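Local structure of 3-carboxy-cis,cis-muconate cycloisomerase (Pseudomonas putida, 1RE5) at residues Asp128-Gln139 with Leu338-Met348. The protein belongs to the fumarase/aspartase (lyase) superfamily of mostly helical enzymes, here a tetramer with each subunit built around a bundle of long helices. Numbering follows the deposited sequence.
Sequences DLGKLADTLSQQ and LRQAQVIAEGM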
ATOM      1  N   ASP D 128      19.847 -19.644   2.094  1.00 29.86           N
ATOM      2  CA  ASP D 128      18.552 -20.183   2.504  1.00 28.57           C
ATOM      3  C   ASP D 128      17.677 -20.593   1.317  1.00 27.20           C
ATOM      4  O   ASP D 128      17.065 -21.657   1.347  1.00 25.90           O
ATOM      5  CB  ASP D 128      17.805 -19.176   3.378  1.00 29.59           C
ATOM      6  CG  ASP D 128      18.469 -18.974   4.730  1.00 30.97           C
ATOM      7  OD1 ASP D 128      19.249 -19.857   5.147  1.00 32.04           O
ATOM      8  OD2 ASP D 128      18.199 -17.943   5.385  1.00 32.33           O
ATOM      9  N   LEU D 129      17.612 -19.759   0.280  1.00 25.71           N
ATOM     10  CA  LEU D 129      16.812 -20.108  -0.892  1.00 25.94           C
ATOM     11  C   LEU D 129      17.296 -21.403  -1.508  1.00 25.74           C
ATOM     12  O   LEU D 129      16.486 -22.280  -1.799  1.00 25.39           O
ATOM     13  CB  LEU D 129      16.857 -19.020  -1.965  1.00 25.88           C
ATOM     14  CG  LEU D 129      15.891 -17.843  -1.864  1.00 26.18           C
ATOM     15  CD1 LEU D 129      16.073 -16.960  -3.078  1.00 26.59           C
ATOM     16  CD2 LEU D 129      14.465 -18.344  -1.786  1.00 27.59           C
ATOM     17  N   GLY D 130      18.611 -21.514  -1.713  1.00 25.29           N
ATOM     18  CA  GLY D 130      19.178 -22.717  -2.301  1.00 24.91           C
ATOM     19  C   GLY D 130      18.902 -23.926  -1.425  1.00 25.53           C
ATOM     20  O   GLY D 130      18.543 -25.003  -1.903  1.00 25.21           O
ATOM     21  N   LYS D 131      19.063 -23.752  -0.122  1.00 26.05           N
ATOM     22  CA  LYS D 131      18.807 -24.843   0.802  1.00 27.29           C
ATOM     23  C   LYS D 131      17.328 -25.259   0.677  1.00 27.21           C
ATOM     24  O   LYS D 131      17.019 -26.424   0.440  1.00 28.71           O
ATOM     25  CB  LYS D 131      19.139 -24.387   2.223  1.00 28.71           C
ATOM     26  CG  LYS D 131      18.952 -25.435   3.302  1.00 33.97           C
ATOM     27  CD  LYS D 131      19.242 -24.839   4.681  1.00 38.53           C
ATOM     28  CE  LYS D 131      18.317 -23.643   4.985  1.00 42.97           C
ATOM     29  NZ  LYS D 131      18.708 -22.866   6.213  1.00 44.08           N
ATOM     30  N   LEU D 132      16.423 -24.296   0.809  1.00 26.22           N
ATOM     31  CA  LEU D 132      14.996 -24.554   0.697  1.00 25.58           C
ATOM     32  C   LEU D 132      14.616 -25.196  -0.642  1.00 25.88           C
ATOM     33  O   LEU D 132      13.810 -26.121  -0.681  1.00 27.38           O
ATOM     34  CB  LEU D 132      14.214 -23.248   0.892  1.00 25.12           C
ATOM     35  CG  LEU D 132      12.682 -23.293   0.785  1.00 25.11           C
ATOM     36  CD1 LEU D 132      12.069 -24.158   1.890  1.00 23.19           C
ATOM     37  CD2 LEU D 132      12.159 -21.885   0.865  1.00 24.08           C
ATOM     38  N   ALA D 133      15.190 -24.715  -1.736  1.00 25.63           N
ATOM     39  CA  ALA D 133      14.890 -25.275  -3.048  1.00 26.24           C
ATOM     40  C   ALA D 133      15.336 -26.734  -3.128  1.00 26.84           C
ATOM     41  O   ALA D 133      14.663 -27.561  -3.747  1.00 26.27           O
ATOM     42  CB  ALA D 133      15.571 -24.459  -4.134  1.00 25.85           C
ATOM     43  N   ASP D 134      16.470 -27.048  -2.506  1.00 28.54           N
ATOM     44  CA  ASP D 134      16.980 -28.415  -2.509  1.00 30.12           C
ATOM     45  C   ASP D 134      15.991 -29.355  -1.838  1.00 30.17           C
ATOM     46  O   ASP D 134      15.521 -30.325  -2.451  1.00 28.41           O
ATOM     47  CB  ASP D 134      18.328 -28.508  -1.780  1.00 32.47           C
ATOM     48  CG  ASP D 134      19.521 -28.190  -2.688  1.00 35.63           C
ATOM     49  OD1 ASP D 134      19.490 -28.570  -3.883  1.00 36.08           O
ATOM     50  OD2 ASP D 134      20.501 -27.576  -2.200  1.00 36.63           O
ATOM     51  N   THR D 135      15.661 -29.051  -0.584  1.00 30.14           N
ATOM     52  CA  THR D 135      14.750 -29.899   0.164  1.00 31.26           C
ATOM     53  C   THR D 135      13.375 -29.965  -0.473  1.00 30.63           C
ATOM     54  O   THR D 135      12.700 -30.999  -0.407  1.00 31.78           O
ATOM     55  CB  THR D 135      14.610 -29.449   1.646  1.00 31.24           C
ATOM     56  OG1 THR D 135      13.306 -28.910   1.862  1.00 32.53           O
ATOM     57  CG2 THR D 135      15.647 -28.419   2.000  1.00 31.19           C
ATOM     58  N   LEU D 136      12.961 -28.869  -1.097  1.00 29.84           N
ATOM     59  CA  LEU D 136      11.656 -28.818  -1.752  1.00 29.37           C
ATOM     60  C   LEU D 136      11.694 -29.713  -2.977  1.00 28.82           C
ATOM     61  O   LEU D 136      10.699 -30.340  -3.344  1.00 26.65           O
ATOM     62  CB  LEU D 136      11.349 -27.391  -2.169  1.00 30.00           C
ATOM     63  CG  LEU D 136       9.963 -26.855  -1.883  1.00 28.89           C
ATOM     64  CD1 LEU D 136       9.543 -27.219  -0.480  1.00 28.73           C
ATOM     65  CD2 LEU D 136      10.008 -25.343  -2.062  1.00 30.81           C
ATOM     66  N   SER D 137      12.868 -29.764  -3.596  1.00 29.41           N
ATOM     67  CA  SER D 137      13.104 -30.578  -4.777  1.00 29.62           C
ATOM     68  C   SER D 137      12.946 -32.068  -4.462  1.00 28.80           C
ATOM     69  O   SER D 137      12.351 -32.813  -5.236  1.00 28.78           O
ATOM     70  CB  SER D 137      14.512 -30.318  -5.297  1.00 29.80           C
ATOM     71  OG  SER D 137      14.835 -31.255  -6.301  1.00 33.78           O
ATOM     72  N   GLN D 138      13.483 -32.494  -3.325  1.00 27.65           N
ATOM     73  CA  GLN D 138      13.400 -33.887  -2.914  1.00 28.48           C
ATOM     74  C   GLN D 138      11.961 -34.301  -2.611  1.00 26.87           C
ATOM     75  O   GLN D 138      11.490 -35.334  -3.073  1.00 24.91           O
ATOM     76  CB  GLN D 138      14.272 -34.111  -1.686  1.00 30.56           C
ATOM     77  CG  GLN D 138      15.720 -33.792  -1.916  1.00 32.94           C
ATOM     78  CD  GLN D 138      16.609 -34.350  -0.831  1.00 37.17           C
ATOM     79  OE1 GLN D 138      17.825 -34.167  -0.862  1.00 38.72           O
ATOM     80  NE2 GLN D 138      16.011 -35.049   0.137  1.00 39.32           N
ATOM     81  N   GLN D 139      11.278 -33.487  -1.818  1.00 26.84           N
ATOM     82  CA  GLN D 139       9.884 -33.736  -1.471  1.00 26.32           C
ATOM     83  C   GLN D 139       9.036 -33.821  -2.748  1.00 25.67           C
ATOM     84  O   GLN D 139       8.161 -34.664  -2.863  1.00 25.29           O
ATOM     85  CB  GLN D 139       9.359 -32.611  -0.575  1.00 25.50           C
ATOM     86  CG  GLN D 139      10.089 -32.461   0.746  1.00 24.76           C
ATOM     87  CD  GLN D 139       9.750 -33.562   1.731  1.00 25.18           C
ATOM     88  OE1 GLN D 139      10.039 -33.448   2.918  1.00 25.35           O
ATOM     89  NE2 GLN D 139       9.134 -34.636   1.246  1.00 25.23           N
ATOM     90  N   LEU D 338      11.633 -17.368   5.294  1.00 24.36           N
ATOM     91  CA  LEU D 338      12.482 -18.396   4.704  1.00 24.68           C
ATOM     92  C   LEU D 338      12.799 -19.439   5.766  1.00 25.21           C
ATOM     93  O   LEU D 338      12.726 -20.651   5.527  1.00 23.96           O
ATOM     94  CB  LEU D 338      13.777 -17.773   4.192  1.00 23.04           C
ATOM     95  CG  LEU D 338      13.669 -17.238   2.773  1.00 22.89           C
ATOM     96  CD1 LEU D 338      14.848 -16.351   2.499  1.00 23.27           C
ATOM     97  CD2 LEU D 338      13.598 -18.396   1.777  1.00 21.31           C
ATOM     98  N   ARG D 339      13.146 -18.946   6.946  1.00 26.20           N
ATOM     99  CA  ARG D 339      13.473 -19.807   8.062  1.00 28.36           C
ATOM    100  C   ARG D 339      12.362 -20.797   8.362  1.00 29.29           C
ATOM    101  O   ARG D 339      12.588 -22.008   8.430  1.00 29.96           O
ATOM    102  CB  ARG D 339      13.713 -18.979   9.302  1.00 29.78           C
ATOM    103  CG  ARG D 339      14.123 -19.830  10.457  1.00 36.43           C
ATOM    104  CD  ARG D 339      14.173 -19.037  11.729  1.00 43.12           C
ATOM    105  NE  ARG D 339      14.970 -19.720  12.742  1.00 47.78           N
ATOM    106  CZ  ARG D 339      14.991 -19.377  14.024  1.00 50.42           C
ATOM    107  NH1 ARG D 339      14.248 -18.354  14.450  1.00 52.75           N
ATOM    108  NH2 ARG D 339      15.763 -20.052  14.873  1.00 51.91           N
ATOM    109  N   GLN D 340      11.157 -20.269   8.541  1.00 29.97           N
ATOM    110  CA  GLN D 340       9.992 -21.082   8.860  1.00 29.16           C
ATOM    111  C   GLN D 340       9.581 -22.009   7.728  1.00 28.59           C
ATOM    112  O   GLN D 340       9.137 -23.125   7.976  1.00 28.76           O
ATOM    113  CB  GLN D 340       8.827 -20.178   9.222  1.00 30.86           C
ATOM    114  CG  GLN D 340       7.942 -20.759  10.277  1.00 32.08           C
ATOM    115  CD  GLN D 340       8.697 -21.057  11.551  1.00 33.18           C
ATOM    116  OE1 GLN D 340       9.368 -20.183  12.121  1.00 31.12           O
ATOM    117  NE2 GLN D 340       8.590 -22.300  12.012  1.00 33.54           N
ATOM    118  N   ALA D 341       9.724 -21.551   6.486  1.00 28.19           N
ATOM    119  CA  ALA D 341       9.373 -22.373   5.326  1.00 28.55           C
ATOM    120  C   ALA D 341      10.287 -23.599   5.258  1.00 29.70           C
ATOM    121  O   ALA D 341       9.861 -24.679   4.848  1.00 29.29           O
ATOM    122  CB  ALA D 341       9.499 -21.565   4.039  1.00 26.76           C
ATOM    123  N   GLN D 342      11.545 -23.422   5.660  1.00 29.78           N
ATOM    124  CA  GLN D 342      12.512 -24.512   5.654  1.00 29.63           C
ATOM    125  C   GLN D 342      12.063 -25.584   6.640  1.00 29.03           C
ATOM    126  O   GLN D 342      12.028 -26.779   6.313  1.00 28.59           O
ATOM    127  CB  GLN D 342      13.896 -23.992   6.060  1.00 31.91           C
ATOM    128  CG  GLN D 342      14.993 -25.055   6.107  1.00 32.94           C
ATOM    129  CD  GLN D 342      15.237 -25.707   4.760  1.00 33.66           C
ATOM    130  OE1 GLN D 342      15.462 -25.023   3.760  1.00 35.85           O
ATOM    131  NE2 GLN D 342      15.202 -27.037   4.728  1.00 34.17           N
ATOM    132  N   VAL D 343      11.720 -25.153   7.851  1.00 27.10           N
ATOM    133  CA  VAL D 343      11.277 -26.085   8.870  1.00 26.42           C
ATOM    134  C   VAL D 343      10.120 -26.945   8.392  1.00 27.44           C
ATOM    135  O   VAL D 343      10.176 -28.164   8.516  1.00 27.54           O
ATOM    136  CB  VAL D 343      10.829 -25.372  10.152  1.00 25.91           C
ATOM    137  CG1 VAL D 343      10.123 -26.361  11.078  1.00 24.13           C
ATOM    138  CG2 VAL D 343      12.018 -24.776  10.848  1.00 24.27           C
ATOM    139  N   ILE D 344       9.077 -26.325   7.841  1.00 27.39           N
ATOM    140  CA  ILE D 344       7.950 -27.127   7.405  1.00 27.77           C
ATOM    141  C   ILE D 344       8.245 -27.909   6.142  1.00 27.31           C
ATOM    142  O   ILE D 344       7.771 -29.018   5.984  1.00 28.40           O
ATOM    143  CB  ILE D 344       6.617 -26.301   7.204  1.00 28.60           C
ATOM    144  CG1 ILE D 344       6.270 -26.241   5.727  1.00 30.52           C
ATOM    145  CG2 ILE D 344       6.707 -24.902   7.815  1.00 25.63           C
ATOM    146  CD1 ILE D 344       5.012 -25.488   5.477  1.00 36.06           C
ATOM    147  N   ALA D 345       9.041 -27.358   5.244  1.00 28.00           N
ATOM    148  CA  ALA D 345       9.334 -28.078   4.012  1.00 28.91           C
ATOM    149  C   ALA D 345      10.025 -29.413   4.252  1.00 31.18           C
ATOM    150  O   ALA D 345       9.691 -30.426   3.626  1.00 32.01           O
ATOM    151  CB  ALA D 345      10.189 -27.223   3.095  1.00 27.01           C
ATOM    152  N   GLU D 346      10.988 -29.431   5.161  1.00 33.05           N
ATOM    153  CA  GLU D 346      11.718 -30.661   5.391  1.00 34.22           C
ATOM    154  C   GLU D 346      11.059 -31.589   6.379  1.00 33.77           C
ATOM    155  O   GLU D 346      11.444 -32.749   6.487  1.00 35.76           O
ATOM    156  CB  GLU D 346      13.139 -30.356   5.850  1.00 36.22           C
ATOM    157  CG  GLU D 346      13.251 -29.972   7.303  1.00 39.74           C
ATOM    158  CD  GLU D 346      14.611 -29.396   7.623  1.00 42.84           C
ATOM    159  OE1 GLU D 346      15.623 -29.973   7.156  1.00 44.31           O
ATOM    160  OE2 GLU D 346      14.664 -28.373   8.341  1.00 44.16           O
ATOM    161  N   GLY D 347      10.050 -31.108   7.089  1.00 33.29           N
ATOM    162  CA  GLY D 347       9.426 -31.970   8.063  1.00 31.82           C
ATOM    163  C   GLY D 347       7.935 -32.171   7.975  1.00 33.15           C
ATOM    164  O   GLY D 347       7.355 -32.731   8.905  1.00 33.10           O
ATOM    165  N   MET D 348       7.287 -31.768   6.890  1.00 33.82           N
ATOM    166  CA  MET D 348       5.850 -31.956   6.881  1.00 36.59           C
ATOM    167  C   MET D 348       5.435 -33.407   6.779  1.00 35.83           C
ATOM    168  O   MET D 348       6.107 -34.211   6.147  1.00 35.25           O
ATOM    169  CB  MET D 348       5.161 -31.086   5.814  1.00 39.16           C
ATOM    170  CG  MET D 348       5.976 -30.770   4.617  1.00 43.08           C
ATOM    171  SD  MET D 348       6.025 -32.158   3.557  1.00 50.53           S
ATOM    172  CE  MET D 348       4.568 -31.812   2.531  1.00 49.59           C
TER
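Leu-132 of the long helix 106-142 fits as a knob into a hole on helix 319-347 bounded by Leu-338, Ala-341, Gln-342 and Ala-345, and this knobs-into-holes contact joins two nearly parallel helices in the helical bundle of the lyase fold. The axes of the two segments come within 9.1 Å and are inclined at 21°, a shallow crossing that keeps the helices side by side over about two turns. With CG anti to the backbone N (chi1 179°), Leu-132 reaches toward helix 319-347, and the fork at CG puts CD2 3.9 Å from Leu-338 CD2 and CD1 3.8 Å from Ala-345 CB. The small side chains of Ala-341 and Ala-345 are compatible with the close approach, Ala-345 being much the more covered. Leu-338 CD2 also touches Leu-129 CD2 at 3.7 Å, and Leu-136 CD1 meets Ala-345 CB at 3.6 Å, extending the apolar seam in both directions. Leu-247 of helix 231-257 covers Leu-132 and Leu-338, and helix 162-187 packs against Leu-129, Leu-132 and Leu-136. Along the more polar flank, the side chain of Gln-342 bends at chi2 (62°) and lays its amide against helix 106-142, OE1 lying 3.1 Å from Leu-132 CA and NE2 facing Thr-135. Lys-131 crosses Gln-342 at about a right angle, with CE 3.4 Å from Gln-342 OE1. Lysine suits this place because its methylenes cover the amide while its ammonium reaches a carboxylate: Lys-131 NZ forms a salt bridge with Asp-128 OD1 (3.2 Å), coming from above the carboxylate plane. That charge pair lies within one helix, whereas the interface itself is shared about equally between a leucine-alanine seam and a polar flank centred on Gln-342.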